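Local structure of putative Zn-dependent Alcohol Dehydrogenase (Rhodobacter sphaeroides, 3IV6) at residues G197-K201 with P202-E206. The protein binds S-adenosylmethionine in a Rossmann-type alpha/beta domain and, despite its name as a putative zinc-dependent alcohol dehydrogenase, probably resembles S-adenosylmethionine-dependent methyltransferases. Numbering follows the deposited sequence.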
loop_
_atom_site.group_PDB
_atom_site.type_symbol
_atom_site.label_atom_id
_atom_site.label_comp_id
_atom_site.label_asym_id
_atom_site.label_seq_id
_atom_site.Cartn_x
_atom_site.Cartn_y
_atom_site.Cartn_z
ATOM N N GLY A 197 -4.878 16.791 0.547
ATOM C CA GLY A 197 -5.005 17.527 -0.683
ATOM C C GLY A 197 -6.287 18.332 -0.702
ATOM O O GLY A 197 -6.513 19.140 0.181
ATOM N N LEU A 198 -7.112 18.135 -1.713
ATOM C CA LEU A 198 -8.336 18.902 -1.817
ATOM C C LEU A 198 -9.592 18.032 -1.858
ATOM O O LEU A 198 -10.665 18.505 -2.279
ATOM C CB LEU A 198 -8.343 19.796 -3.061
ATOM C CG LEU A 198 -7.157 20.576 -3.599
ATOM C CD1 LEU A 198 -7.556 21.113 -4.958
ATOM C CD2 LEU A 198 -6.698 21.663 -2.679
ATOM N N ILE A 199 -9.470 16.774 -1.436
ATOM C CA ILE A 199 -10.649 15.922 -1.300
ATOM C C ILE A 199 -11.479 16.390 -0.086
ATOM O O ILE A 199 -10.921 16.687 1.000
ATOM C CB ILE A 199 -10.296 14.414 -1.173
ATOM C CG1 ILE A 199 -9.351 13.952 -2.285
ATOM C CG2 ILE A 199 -11.562 13.579 -1.238
ATOM C CD1 ILE A 199 -8.696 12.633 -1.987
ATOM N N ASP A 200 -12.801 16.456 -0.278
ATOM C CA ASP A 200 -13.719 17.012 0.744
ATOM C C ASP A 200 -14.029 16.077 1.926
ATOM O O ASP A 200 -13.811 14.856 1.848
ATOM C CB ASP A 200 -15.032 17.443 0.096
ATOM C CG ASP A 200 -15.687 16.319 -0.690
ATOM O OD1 ASP A 200 -16.146 16.583 -1.818
ATOM O OD2 ASP A 200 -15.741 15.171 -0.184
ATOM N N LYS A 201 -14.558 16.647 3.009
ATOM C CA LYS A 201 -14.779 15.865 4.230
ATOM C C LYS A 201 -15.700 14.666 4.044
ATOM O O LYS A 201 -15.401 13.594 4.523
ATOM C CB LYS A 201 -15.231 16.734 5.404
ATOM C CG LYS A 201 -14.091 17.178 6.324
ATOM C CD LYS A 201 -12.896 17.719 5.518
ATOM C CE LYS A 201 -11.546 17.627 6.282
ATOM N NZ LYS A 201 -10.397 17.902 5.368
ATOM N N PRO A 202 -16.824 14.837 3.341
ATOM C CA PRO A 202 -17.689 13.656 3.156
ATOM C C PRO A 202 -16.955 12.476 2.532
ATOM O O PRO A 202 -17.188 11.302 2.906
ATOM C CB PRO A 202 -18.779 14.169 2.211
ATOM C CG PRO A 202 -18.858 15.612 2.523
ATOM C CD PRO A 202 -17.462 16.070 2.850
ATOM N N THR A 203 -16.088 12.790 1.570
ATOM C CA THR A 203 -15.408 11.739 0.848
ATOM C C THR A 203 -14.336 11.119 1.745
ATOM O O THR A 203 -14.152 9.900 1.741
ATOM C CB THR A 203 -14.902 12.184 -0.541
ATOM O OG1 THR A 203 -16.000 12.685 -1.305
ATOM C CG2 THR A 203 -14.355 10.999 -1.312
ATOM N N LEU A 204 -13.698 11.924 2.581
ATOM C CA LEU A 204 -12.671 11.375 3.452
ATOM C C LEU A 204 -13.269 10.401 4.448
ATOM O O LEU A 204 -12.895 9.212 4.480
ATOM C CB LEU A 204 -11.889 12.489 4.146
ATOM C CG LEU A 204 -10.978 13.203 3.144
ATOM C CD1 LEU A 204 -10.157 14.333 3.772
ATOM C CD2 LEU A 204 -10.075 12.162 2.468
ATOM N N LEU A 205 -14.205 10.923 5.240
ATOM C CA LEU A 205 -14.910 10.185 6.270
ATOM C C LEU A 205 -15.304 8.844 5.742
ATOM O O LEU A 205 -15.049 7.827 6.382
ATOM C CB LEU A 205 -16.172 10.929 6.684
ATOM C CG LEU A 205 -16.919 10.369 7.902
ATOM C CD1 LEU A 205 -16.134 10.726 9.134
ATOM C CD2 LEU A 205 -18.345 10.890 8.006
ATOM N N GLU A 206 -15.927 8.819 4.569
ATOM C CA GLU A 206 -16.417 7.548 4.048
ATOM C C GLU A 206 -15.278 6.600 3.681
ATOM O O GLU A 206 -15.294 5.414 4.034
ATOM C CB GLU A 206 -17.377 7.760 2.875
ATOM C CG GLU A 206 -18.151 6.487 2.440
ATOM C CD GLU A 206 -18.971 5.855 3.583
ATOM O OE1 GLU A 206 -19.320 6.577 4.568
ATOM O OE2 GLU A 206 -19.255 4.637 3.489
#
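A chi1 of 55° places Asp200 CG between its own backbone N and carbonyl carbon, and chi1 of -56° in Thr203 sets OG1 beside the backbone N; the two torsions bring carboxylate and hydroxyl together. Asp200 OD2 then accepts twice. Thr203 OG1 donates to Asp200 OD2 at 2.7 Å. It comes from the syn side, only 17° out of the carboxylate plane. Thr203 N reaches Asp200 OD2 at 3.0 Å, nearly in line with the C-O bond. The two bonds hold OD2 and probably restrict rotation about CB-CG. This is an N-cap: Asp200 precedes the helix, and its negative charge probably interacts favourably with the helix dipole. The i to i+4 backbone bonds of the helix begin with Leu204 N to Asp200 O at 3.0 Å, and Leu205 N to Lys201 O follows. Pro202 in the first turn, lacking an N-H, costs no such bond; its CD lies 3.6 Å from Asp200 OD2. Beside the cap, Ile199 CG2 packs on Thr203 CB at 3.7 Å, the side chains crossing at about a right angle, and more loosely on Leu204 CD2 at 4.2 Å. The cap lies where the loop after helix 187-192 runs into helix 201-210 and closes that helix's N-terminus. Ile199 also touches Ile24, Leu204 meets Leu193, and Leu205 rests on Leu189 and Asp190 of helix 187-192.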